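Local coordinates for copper homeostasis protein CutC (Streptococcus agalactiae, PDB 2BDQ), which probably binds copper ions and takes part in copper homeostasis in the cytoplasm, at residues 7-12 with 29-34; 23-28 with 53-58; 96-101 with 121-126; 80-85 with 114-119. All blocks are in the same frame, centred on the assembly; numbering follows the deposited sequence.

Contact 1: residues 7-12 with 29-34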
loop_
_atom_site.group_PDB
_atom_site.type_symbol
_atom_site.label_atom_id
_atom_site.label_comp_id
_atom_site.label_asym_id
_atom_site.label_seq_id
_atom_site.Cartn_x
_atom_site.Cartn_y
_atom_site.Cartn_z
ATOM N N CYS A 7 5.925 -14.172 -0.406
ATOM C CA CYS A 7 5.708 -12.774 -0.045
ATOM C C CYS A 7 5.135 -12.063 -1.275
ATOM O O CYS A 7 5.826 -11.885 -2.277
ATOM C CB CYS A 7 7.041 -12.134 0.370
ATOM S SG CYS A 7 6.946 -10.393 0.913
ATOM N N ALA A 8 3.874 -11.655 -1.188
ATOM C CA ALA A 8 3.199 -11.007 -2.301
ATOM C C ALA A 8 2.856 -9.546 -2.071
ATOM O O ALA A 8 2.788 -9.078 -0.940
ATOM C CB ALA A 8 1.910 -11.782 -2.635
ATOM N N GLU A 9 2.662 -8.826 -3.165
ATOM C CA GLU A 9 2.243 -7.436 -3.096
ATOM C C GLU A 9 0.923 -7.497 -3.845
ATOM O O GLU A 9 0.908 -7.679 -5.069
ATOM C CB GLU A 9 3.221 -6.504 -3.819
ATOM C CG GLU A 9 2.746 -5.053 -3.832
ATOM C CD GLU A 9 3.713 -4.109 -4.514
ATOM O OE1 GLU A 9 4.854 -3.967 -4.022
ATOM O OE2 GLU A 9 3.333 -3.503 -5.542
ATOM N N ASN A 10 -0.179 -7.394 -3.103
ATOM C CA ASN A 10 -1.511 -7.461 -3.696
ATOM C C ASN A 10 -1.715 -8.848 -4.299
ATOM O O ASN A 10 -0.984 -9.776 -3.956
ATOM C CB ASN A 10 -1.650 -6.356 -4.730
ATOM C CG ASN A 10 -1.430 -4.986 -4.117
ATOM O OD1 ASN A 10 -0.960 -4.062 -4.780
ATOM N ND2 ASN A 10 -1.776 -4.849 -2.836
ATOM N N LEU A 11 -2.677 -9.024 -5.196
ATOM C CA LEU A 11 -2.880 -10.374 -5.706
ATOM C C LEU A 11 -2.537 -10.627 -7.149
ATOM O O LEU A 11 -2.973 -11.607 -7.744
ATOM C CB LEU A 11 -4.303 -10.838 -5.396
ATOM C CG LEU A 11 -5.465 -9.892 -5.642
ATOM C CD1 LEU A 11 -5.910 -10.000 -7.096
ATOM C CD2 LEU A 11 -6.607 -10.261 -4.704
ATOM N N THR A 12 -1.698 -9.756 -7.684
ATOM C CA THR A 12 -1.257 -9.836 -9.062
ATOM C C THR A 12 -0.555 -11.152 -9.399
ATOM O O THR A 12 -0.829 -11.759 -10.430
ATOM C CB THR A 12 -0.289 -8.682 -9.379
ATOM O OG1 THR A 12 -0.861 -7.446 -8.934
ATOM C CG2 THR A 12 -0.027 -8.601 -10.864
ATOM N N ASP A 29 1.393 -4.775 0.797
ATOM C CA ASP A 29 1.502 -3.927 -0.373
ATOM C C ASP A 29 2.812 -3.176 -0.184
ATOM O O ASP A 29 3.531 -3.414 0.790
ATOM C CB ASP A 29 0.307 -2.964 -0.441
ATOM C CG ASP A 29 0.303 -2.118 -1.704
ATOM O OD1 ASP A 29 0.814 -2.573 -2.746
ATOM O OD2 ASP A 29 -0.227 -0.995 -1.669
ATOM N N ASN A 30 3.144 -2.305 -1.131
ATOM C CA ASN A 30 4.343 -1.492 -1.032
ATOM C C ASN A 30 5.593 -2.289 -0.629
ATOM O O ASN A 30 6.221 -1.976 0.383
ATOM C CB ASN A 30 4.095 -0.394 0.011
ATOM C CG ASN A 30 4.999 0.810 -0.165
ATOM O OD1 ASN A 30 6.060 0.725 -0.779
ATOM N ND2 ASN A 30 4.583 1.941 0.393
ATOM N N LEU A 31 5.966 -3.305 -1.401
ATOM C CA LEU A 31 7.162 -4.066 -1.049
ATOM C C LEU A 31 8.437 -3.243 -1.203
ATOM O O LEU A 31 9.487 -3.600 -0.664
ATOM C CB LEU A 31 7.256 -5.341 -1.887
ATOM C CG LEU A 31 6.220 -6.400 -1.486
ATOM C CD1 LEU A 31 6.413 -7.663 -2.319
ATOM C CD2 LEU A 31 6.365 -6.716 -0.011
ATOM N N ALA A 32 8.347 -2.132 -1.930
ATOM C CA ALA A 32 9.506 -1.275 -2.119
ATOM C C ALA A 32 9.989 -0.718 -0.783
ATOM O O ALA A 32 11.168 -0.400 -0.626
ATOM C CB ALA A 32 9.165 -0.130 -3.061
ATOM N N VAL A 33 9.086 -0.605 0.184
ATOM C CA VAL A 33 9.462 -0.065 1.481
ATOM C C VAL A 33 9.525 -1.186 2.526
ATOM O O VAL A 33 9.676 -0.943 3.726
ATOM C CB VAL A 33 8.468 1.059 1.906
ATOM C CG1 VAL A 33 7.154 0.465 2.398
ATOM C CG2 VAL A 33 9.100 1.930 2.958
ATOM N N GLY A 34 9.425 -2.425 2.050
ATOM C CA GLY A 34 9.488 -3.570 2.939
ATOM C C GLY A 34 8.138 -4.200 3.225
ATOM O O GLY A 34 8.055 -5.218 3.913
HETATM O O HOH W 1 6.300 -1.344 -3.983
#
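Glu9 reaches from the end of strand 3-9 to the start of the 3-10 turn 31-33, where its OE1 accepts the backbone N-H of Leu31 at 2.9 Å. The bond is nearly straight (165°) but comes in on the anti side of the carboxylate, 33° out of its plane. Water 1 donates to the same OE1 and accepts from Ala32 N, so one carboxylate oxygen serves two successive amides, one directly and one through water. With CG anti to the backbone N and the chain extended, Glu9 runs past Leu31 in the opposite direction, its CB 3.7 Å from Leu31 CD1. The other methyl, Leu31 CD2, rests 3.8 Å from Cys7 SG. Asp29 OD1 lies 3.3 Å from Glu9 CG, and the two carboxylate planes stand 81° apart. Within its own segment, Asp29 OD1 also takes a weak bond from Asn30 N. The dimer interface supplies further partners: Asn30 ND2 of the second subunit donates to Asp29 OD1 and weakly to Glu9 OE2, while Thr36 OG1 of that subunit bonds Asp29 OD2. Two carboxylates thus lie close together at a subunit boundary, where the amide donors around them probably offset their mutual repulsion.

Contact 2: residues 23-28 with 53-58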
loop_
_atom_site.group_PDB
_atom_site.type_symbol
_atom_site.label_atom_id
_atom_site.label_comp_id
_atom_site.label_asym_id
_atom_site.label_seq_id
_atom_site.Cartn_x
_atom_site.Cartn_y
_atom_site.Cartn_z
ATOM N N SER A 23 2.505 -23.182 0.808
ATOM C CA SER A 23 1.418 -23.394 1.750
ATOM C C SER A 23 0.862 -22.112 2.360
ATOM O O SER A 23 -0.266 -22.093 2.843
ATOM C CB SER A 23 1.858 -24.357 2.862
ATOM O OG SER A 23 3.041 -23.913 3.508
ATOM N N ARG A 24 1.632 -21.035 2.308
ATOM C CA ARG A 24 1.174 -19.788 2.894
ATOM C C ARG A 24 1.727 -18.589 2.145
ATOM O O ARG A 24 2.773 -18.665 1.499
ATOM C CB ARG A 24 1.616 -19.745 4.354
ATOM C CG ARG A 24 0.949 -18.721 5.226
ATOM C CD ARG A 24 1.305 -19.002 6.680
ATOM N NE ARG A 24 2.736 -18.856 6.907
ATOM C CZ ARG A 24 3.490 -19.714 7.593
ATOM N NH1 ARG A 24 2.963 -20.804 8.134
ATOM N NH2 ARG A 24 4.789 -19.477 7.733
ATOM N N VAL A 25 1.014 -17.478 2.235
ATOM C CA VAL A 25 1.450 -16.263 1.580
ATOM C C VAL A 25 1.369 -15.114 2.567
ATOM O O VAL A 25 0.456 -15.056 3.394
ATOM C CB VAL A 25 0.592 -15.978 0.307
ATOM C CG1 VAL A 25 -0.806 -16.475 0.521
ATOM C CG2 VAL A 25 0.577 -14.493 -0.011
ATOM N N GLU A 26 2.362 -14.231 2.515
ATOM C CA GLU A 26 2.366 -13.066 3.379
ATOM C C GLU A 26 1.780 -11.978 2.495
ATOM O O GLU A 26 2.391 -11.580 1.505
ATOM C CB GLU A 26 3.782 -12.670 3.807
ATOM C CG GLU A 26 3.787 -11.477 4.768
ATOM C CD GLU A 26 5.171 -10.907 5.027
ATOM O OE1 GLU A 26 5.834 -10.474 4.059
ATOM O OE2 GLU A 26 5.595 -10.880 6.206
ATOM N N LEU A 27 0.587 -11.514 2.850
ATOM C CA LEU A 27 -0.098 -10.495 2.071
ATOM C C LEU A 27 0.222 -9.072 2.541
ATOM O O LEU A 27 0.007 -8.720 3.696
ATOM C CB LEU A 27 -1.618 -10.725 2.142
ATOM C CG LEU A 27 -2.543 -10.241 1.015
ATOM C CD1 LEU A 27 -3.946 -9.995 1.552
ATOM C CD2 LEU A 27 -2.005 -8.960 0.425
ATOM N N CYS A 28 0.748 -8.258 1.637
ATOM C CA CYS A 28 1.035 -6.871 1.953
ATOM C C CYS A 28 1.088 -6.058 0.672
ATOM O O CYS A 28 0.809 -6.572 -0.415
ATOM C CB CYS A 28 2.345 -6.732 2.749
ATOM S SG CYS A 28 3.721 -7.815 2.291
ATOM N N LYS A 53 -7.974 -21.846 -2.945
ATOM C CA LYS A 53 -6.909 -22.691 -3.489
ATOM C C LYS A 53 -6.201 -23.461 -2.374
ATOM O O LYS A 53 -5.175 -24.105 -2.595
ATOM C CB LYS A 53 -5.886 -21.847 -4.258
ATOM C CG LYS A 53 -6.455 -21.150 -5.477
ATOM C CD LYS A 53 -5.448 -20.216 -6.136
ATOM C CE LYS A 53 -4.343 -20.957 -6.857
ATOM N NZ LYS A 53 -3.450 -19.991 -7.550
ATOM N N GLY A 54 -6.757 -23.382 -1.169
ATOM C CA GLY A 54 -6.179 -24.084 -0.035
ATOM C C GLY A 54 -4.850 -23.565 0.483
ATOM O O GLY A 54 -3.953 -24.343 0.807
ATOM N N ILE A 55 -4.704 -22.251 0.562
ATOM C CA ILE A 55 -3.463 -21.688 1.071
ATOM C C ILE A 55 -3.763 -20.635 2.137
ATOM O O ILE A 55 -4.689 -19.836 1.992
ATOM C CB ILE A 55 -2.615 -21.089 -0.074
ATOM C CG1 ILE A 55 -1.473 -20.261 0.500
ATOM C CG2 ILE A 55 -3.490 -20.264 -0.987
ATOM C CD1 ILE A 55 -0.542 -19.711 -0.547
ATOM N N SER A 56 -2.987 -20.665 3.218
ATOM C CA SER A 56 -3.159 -19.736 4.331
ATOM C C SER A 56 -2.649 -18.353 3.975
ATOM O O SER A 56 -1.808 -18.196 3.090
ATOM C CB SER A 56 -2.419 -20.244 5.570
ATOM O OG SER A 56 -2.915 -21.511 5.960
ATOM N N VAL A 57 -3.150 -17.361 4.703
ATOM C CA VAL A 57 -2.799 -15.966 4.473
ATOM C C VAL A 57 -2.380 -15.218 5.726
ATOM O O VAL A 57 -3.158 -15.102 6.659
ATOM C CB VAL A 57 -3.996 -15.209 3.878
ATOM C CG1 VAL A 57 -3.585 -13.789 3.499
ATOM C CG2 VAL A 57 -4.540 -15.964 2.681
ATOM N N ALA A 58 -1.158 -14.698 5.737
ATOM C CA ALA A 58 -0.661 -13.925 6.873
ATOM C C ALA A 58 -0.677 -12.463 6.424
ATOM O O ALA A 58 0.036 -12.088 5.494
ATOM C CB ALA A 58 0.763 -14.357 7.228
#
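Val25 and Ile55 pack at about a right angle beside the parallel pairing of strands 24-28 and 56-58. From CB of Val25, 4.0 Å from Ile55 CD1, the branch CG1 stands between the backbone N and the carbonyl carbon (chi1 32°). There it meets Ile55 CD1 at 3.4 Å, tighter than ordinary van der Waals contact, and also Ser56 O at 3.3 Å. Ile55 CG1 in turn lies against the carbonyl oxygen of Ser23. Four backbone bonds join the segments: Ser56 N to Ser23 O, Val25 N to Ser56 O, Ala58 N to Val25 O and Leu27 N to Ala58 O. The bond from Ala58 N to Val25 O is the straightest, 176° at the hydrogen. CA-H groups of Arg24, Val57 and Glu26 add contacts to the facing carbonyl oxygens. On the face of Arg24, Glu26 and Ala58, Arg24 CG touches Ser56 CB at 3.7 Å, and its guanidinium continues to a salt bridge with Glu5. Val25 and Val57 share the other face, where both lie against Leu50 of helix 40-52. The helix, ended by a Schellman motif with Gly54 as C-prime, connects the two strands as a beta-alpha-beta unit; Glu26 touches strands 3-9 and 92-95, and Ala58 touches 92-95.

Contact 3: residues 96-101 with 121-126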
loop_
_atom_site.group_PDB
_atom_site.type_symbol
_atom_site.label_atom_id
_atom_site.label_comp_id
_atom_site.label_asym_id
_atom_site.label_seq_id
_atom_site.Cartn_x
_atom_site.Cartn_y
_atom_site.Cartn_z
ATOM N N GLY A 96 5.498 -5.776 14.002
ATOM C CA GLY A 96 6.755 -5.642 14.716
ATOM C C GLY A 96 6.894 -4.241 15.251
ATOM O O GLY A 96 6.882 -3.275 14.487
ATOM N N ILE A 97 7.019 -4.123 16.567
ATOM C CA ILE A 97 7.153 -2.820 17.197
ATOM C C ILE A 97 8.398 -2.791 18.082
ATOM O O ILE A 97 8.599 -3.674 18.914
ATOM C CB ILE A 97 5.929 -2.499 18.077
ATOM C CG1 ILE A 97 4.641 -2.907 17.362
ATOM C CG2 ILE A 97 5.886 -1.007 18.386
ATOM C CD1 ILE A 97 3.392 -2.783 18.238
ATOM N N LEU A 98 9.222 -1.762 17.909
ATOM C CA LEU A 98 10.441 -1.619 18.696
ATOM C C LEU A 98 10.512 -0.267 19.369
ATOM O O LEU A 98 9.917 0.693 18.903
ATOM C CB LEU A 98 11.677 -1.765 17.811
ATOM C CG LEU A 98 11.884 -3.050 17.010
ATOM C CD1 LEU A 98 13.165 -2.902 16.208
ATOM C CD2 LEU A 98 11.954 -4.258 17.932
ATOM N N THR A 99 11.265 -0.201 20.461
ATOM C CA THR A 99 11.459 1.038 21.204
ATOM C C THR A 99 12.630 1.770 20.555
ATOM O O THR A 99 13.344 1.197 19.730
ATOM C CB THR A 99 11.826 0.757 22.684
ATOM O OG1 THR A 99 13.068 0.035 22.739
ATOM C CG2 THR A 99 10.736 -0.065 23.363
ATOM N N SER A 100 12.825 3.029 20.944
ATOM C CA SER A 100 13.906 3.847 20.412
ATOM C C SER A 100 15.271 3.199 20.629
ATOM O O SER A 100 16.224 3.488 19.903
ATOM C CB SER A 100 13.883 5.236 21.056
ATOM O OG SER A 100 14.107 5.157 22.459
ATOM N N ASN A 101 15.367 2.322 21.625
ATOM C CA ASN A 101 16.625 1.629 21.907
ATOM C C ASN A 101 16.697 0.257 21.234
ATOM O O ASN A 101 17.482 -0.604 21.632
ATOM C CB ASN A 101 16.838 1.510 23.421
ATOM C CG ASN A 101 15.560 1.189 24.168
ATOM O OD1 ASN A 101 15.246 0.020 24.421
ATOM N ND2 ASN A 101 14.804 2.231 24.523
ATOM N N LEU A 121 0.132 -14.956 15.691
ATOM C CA LEU A 121 0.926 -13.749 15.517
ATOM C C LEU A 121 2.371 -14.016 15.131
ATOM O O LEU A 121 3.011 -14.922 15.664
ATOM C CB LEU A 121 0.906 -12.919 16.801
ATOM C CG LEU A 121 -0.445 -12.374 17.259
ATOM C CD1 LEU A 121 -0.295 -11.764 18.647
ATOM C CD2 LEU A 121 -0.943 -11.332 16.268
ATOM N N VAL A 122 2.878 -13.222 14.193
ATOM C CA VAL A 122 4.258 -13.343 13.755
ATOM C C VAL A 122 4.960 -11.990 13.824
ATOM O O VAL A 122 4.390 -10.965 13.447
ATOM C CB VAL A 122 4.353 -13.957 12.319
ATOM C CG1 VAL A 122 3.199 -13.515 11.477
ATOM C CG2 VAL A 122 5.678 -13.580 11.668
ATOM N N PHE A 123 6.183 -12.005 14.355
ATOM C CA PHE A 123 7.032 -10.818 14.498
ATOM C C PHE A 123 7.949 -10.843 13.264
ATOM O O PHE A 123 8.613 -11.853 12.997
ATOM C CB PHE A 123 7.841 -10.928 15.806
ATOM C CG PHE A 123 8.367 -9.607 16.323
ATOM C CD1 PHE A 123 9.549 -9.059 15.831
ATOM C CD2 PHE A 123 7.653 -8.891 17.265
ATOM C CE1 PHE A 123 9.999 -7.810 16.272
ATOM C CE2 PHE A 123 8.097 -7.643 17.711
ATOM C CZ PHE A 123 9.271 -7.103 17.210
ATOM N N HIS A 124 7.980 -9.751 12.506
ATOM C CA HIS A 124 8.784 -9.725 11.284
ATOM C C HIS A 124 10.249 -9.296 11.393
ATOM O O HIS A 124 10.815 -9.234 12.482
ATOM C CB HIS A 124 8.071 -8.884 10.220
ATOM C CG HIS A 124 7.706 -7.508 10.677
ATOM N ND1 HIS A 124 8.615 -6.652 11.267
ATOM C CD2 HIS A 124 6.544 -6.817 10.596
ATOM C CE1 HIS A 124 8.029 -5.498 11.524
ATOM N NE2 HIS A 124 6.769 -5.571 11.125
HETATM N N MSE A 125 10.840 -9.013 10.234
HETATM C CA MSE A 125 12.241 -8.609 10.077
HETATM C C MSE A 125 12.727 -7.552 11.086
HETATM O O MSE A 125 13.929 -7.342 11.242
HETATM C CB MSE A 125 12.462 -8.102 8.641
HETATM C CG MSE A 125 13.685 -8.668 7.893
HETATM SE SE MSE A 125 13.431 -10.393 6.964
HETATM C CE MSE A 125 12.503 -9.769 5.374
ATOM N N ALA A 126 11.809 -6.877 11.764
ATOM C CA ALA A 126 12.217 -5.880 12.752
ATOM C C ALA A 126 13.057 -6.560 13.836
ATOM O O ALA A 126 13.817 -5.907 14.554
ATOM C CB ALA A 126 11.000 -5.218 13.379
HETATM O O HOH W 2 4.831 -3.555 12.004
#
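Gly96, just beyond strand 92-95, packs against the rings of both Phe123 and His124. Its CA sits over one face of the Phe123 ring, 4.0 Å from the centroid and 18° off the ring normal, a CH-pi contact. From the other ring, His124 CE1 approaches the same CA to 3.4 Å. Having no side chain, Gly96 lets CE1 come this close. Although Gly96 N and His124 NE2 are 3.2 Å apart, their angle is too poor for a hydrogen bond. Water 2 makes the polar connection instead, donating to Gly96 O and meeting His124 NE2 at 2.9 Å in the imidazole plane. Ile97 follows with its backbone N 3.8 Å from Phe123 CZ, while its side chain turns to helix 106-116. Leu98 returns to the contact: CD2 meets the edge of the Phe123 ring at CZ, and CD1 lies 3.5 Å from Ala126 O. Beyond Leu98 the segment leaves the interface. The His124 ring is held by its other nitrogen, since ND1 accepts Ala126 N at 3.2 Å, only 6° out of the ring plane. This bond is reached with CG between the backbone N and the carbonyl carbon (chi1 54°), and Phe68 adds a ring contact. The backbone donor at ND1 thus fixes the rotation of the imidazole and turns NE2 to water 2, which ties it to Gly96 O at the C-terminal end of the barrel strands.

Contact 4: residues 80-85 with 114-119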
loop_
_atom_site.group_PDB
_atom_site.type_symbol
_atom_site.label_atom_id
_atom_site.label_comp_id
_atom_site.label_asym_id
_atom_site.label_seq_id
_atom_site.Cartn_x
_atom_site.Cartn_y
_atom_site.Cartn_z
ATOM N N GLU A 80 -6.814 -0.735 14.149
ATOM C CA GLU A 80 -7.937 -0.731 13.218
ATOM C C GLU A 80 -7.715 -1.750 12.106
ATOM O O GLU A 80 -8.614 -2.510 11.759
ATOM C CB GLU A 80 -8.115 0.665 12.609
ATOM C CG GLU A 80 -9.369 0.830 11.745
ATOM C CD GLU A 80 -10.658 0.561 12.508
ATOM O OE1 GLU A 80 -10.764 1.000 13.675
ATOM O OE2 GLU A 80 -11.570 -0.079 11.933
ATOM N N ASP A 81 -6.511 -1.770 11.545
ATOM C CA ASP A 81 -6.231 -2.712 10.472
ATOM C C ASP A 81 -6.276 -4.157 10.949
ATOM O O ASP A 81 -6.596 -5.063 10.172
ATOM C CB ASP A 81 -4.895 -2.382 9.793
ATOM C CG ASP A 81 -5.030 -1.227 8.807
ATOM O OD1 ASP A 81 -6.037 -1.220 8.053
ATOM O OD2 ASP A 81 -4.147 -0.340 8.765
ATOM N N ILE A 82 -5.984 -4.375 12.229
ATOM C CA ILE A 82 -6.032 -5.717 12.794
ATOM C C ILE A 82 -7.472 -6.178 12.904
ATOM O O ILE A 82 -7.777 -7.317 12.585
ATOM C CB ILE A 82 -5.364 -5.754 14.177
ATOM C CG1 ILE A 82 -3.842 -5.711 13.990
ATOM C CG2 ILE A 82 -5.792 -7.002 14.958
ATOM C CD1 ILE A 82 -3.069 -5.553 15.269
ATOM N N LEU A 83 -8.361 -5.293 13.349
ATOM C CA LEU A 83 -9.775 -5.638 13.488
ATOM C C LEU A 83 -10.360 -6.064 12.143
ATOM O O LEU A 83 -11.103 -7.034 12.060
ATOM C CB LEU A 83 -10.551 -4.440 14.030
ATOM C CG LEU A 83 -10.907 -4.287 15.512
ATOM C CD1 LEU A 83 -10.114 -5.218 16.413
ATOM C CD2 LEU A 83 -10.684 -2.832 15.864
ATOM N N ARG A 84 -10.023 -5.324 11.092
ATOM C CA ARG A 84 -10.502 -5.644 9.759
ATOM C C ARG A 84 -9.886 -6.965 9.281
ATOM O O ARG A 84 -10.582 -7.821 8.746
ATOM C CB ARG A 84 -10.153 -4.504 8.791
ATOM C CG ARG A 84 -11.257 -3.460 8.562
ATOM C CD ARG A 84 -11.805 -2.829 9.838
ATOM N NE ARG A 84 -12.740 -3.715 10.525
ATOM C CZ ARG A 84 -13.310 -3.450 11.697
ATOM N NH1 ARG A 84 -14.146 -4.326 12.234
ATOM N NH2 ARG A 84 -13.044 -2.318 12.337
ATOM N N ALA A 85 -8.585 -7.141 9.492
ATOM C CA ALA A 85 -7.921 -8.369 9.063
ATOM C C ALA A 85 -8.587 -9.601 9.664
ATOM O O ALA A 85 -8.772 -10.609 8.977
ATOM C CB ALA A 85 -6.446 -8.340 9.440
ATOM N N PRO A 114 -5.521 -7.543 22.481
ATOM C CA PRO A 114 -6.967 -7.793 22.534
ATOM C C PRO A 114 -7.633 -7.765 21.158
ATOM O O PRO A 114 -8.469 -8.610 20.849
ATOM C CB PRO A 114 -7.478 -6.685 23.458
ATOM C CG PRO A 114 -6.285 -6.430 24.370
ATOM C CD PRO A 114 -5.136 -6.446 23.386
ATOM N N ALA A 115 -7.261 -6.799 20.327
ATOM C CA ALA A 115 -7.841 -6.695 18.989
ATOM C C ALA A 115 -7.507 -7.922 18.140
ATOM O O ALA A 115 -8.288 -8.310 17.270
ATOM C CB ALA A 115 -7.344 -5.436 18.289
ATOM N N THR A 116 -6.352 -8.533 18.397
ATOM C CA THR A 116 -5.921 -9.712 17.640
ATOM C C THR A 116 -6.881 -10.881 17.786
ATOM O O THR A 116 -6.916 -11.782 16.943
ATOM C CB THR A 116 -4.528 -10.189 18.077
ATOM O OG1 THR A 116 -3.560 -9.163 17.807
ATOM C CG2 THR A 116 -4.147 -11.434 17.307
ATOM N N GLN A 117 -7.631 -10.876 18.881
ATOM C CA GLN A 117 -8.615 -11.908 19.149
ATOM C C GLN A 117 -8.098 -13.335 18.988
ATOM O O GLN A 117 -8.771 -14.191 18.406
ATOM C CB GLN A 117 -9.831 -11.689 18.251
ATOM C CG GLN A 117 -10.460 -10.316 18.436
ATOM C CD GLN A 117 -11.489 -9.998 17.361
ATOM O OE1 GLN A 117 -12.554 -10.618 17.296
ATOM N NE2 GLN A 117 -11.168 -9.031 16.506
ATOM N N GLY A 118 -6.895 -13.580 19.501
ATOM C CA GLY A 118 -6.313 -14.908 19.440
ATOM C C GLY A 118 -5.713 -15.388 18.133
ATOM O O GLY A 118 -5.145 -16.480 18.099
ATOM N N LEU A 119 -5.813 -14.617 17.054
ATOM C CA LEU A 119 -5.232 -15.102 15.808
ATOM C C LEU A 119 -3.726 -15.292 15.967
ATOM O O LEU A 119 -3.095 -14.643 16.805
ATOM C CB LEU A 119 -5.509 -14.140 14.646
ATOM C CG LEU A 119 -6.956 -13.843 14.233
ATOM C CD1 LEU A 119 -6.917 -13.218 12.848
ATOM C CD2 LEU A 119 -7.811 -15.103 14.206
#
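Leu83 and Ile82 of helix 72-87 press on Ala115, near the end of helix 106-116. The tight part is the methyl of Ala115: its CB lies 3.4 Å from Leu83 CD1, closer than usual for two carbons, and 4.0 Å from Ile82 CG2. That same CG2, anti to the backbone N, also reaches the backbone, 3.6 Å from Ala115 O, and extends along it to Thr116 N. Toward strand 92-95, Ile82 and Thr116 both touch Leu93, which places this side of the contact against the barrel wall. The outer side is looser. There exposed Gln117 has its NE2 4.0 Å from Leu83 CD1, and the amide bends back to donate to Ala115 O at 3.1 Å, with the acceptor nearly in the amide plane. Gln117 is the first residue to leave the helix, with positive phi, and Thr116 to Leu119 form a type I' turn. Along helix 72-87, Arg84 NH2 bonds Glu80 OE2 at 2.7 Å in a salt bridge that Glu87 and Arg76 extend, while Asp81 engages Ser39 and Gly41 of the second subunit. Dispersion and shape therefore join the two helices directly, while the charged groups find their partners along helix 72-87 or across the dimer.

Overall arrangement
All four contacts belong to one closed barrel of eight parallel strands with surrounding helices, a TIM barrel. Contacts 1 and 2 touch through the neighbouring strands 3-9 and 24-28, and their segments alternate along the chain; their centres are about 13 Å apart. Contacts 3 and 4 likewise alternate and touch, Leu121 packing on Thr116, with centres about 17 Å apart. The first pair closes before the second opens, and contacts 2 and 3 lie on opposite sides of the chain's centre, their centres about 21 Å apart. Contact 2 joins adjacent strands, contact 4 adjacent outer helices, and contacts 1 and 3 each set a loop after one strand against the end of a neighbouring strand. Contacts 1 and 4 also touch the second subunit, so they lie at or near the dimer interface.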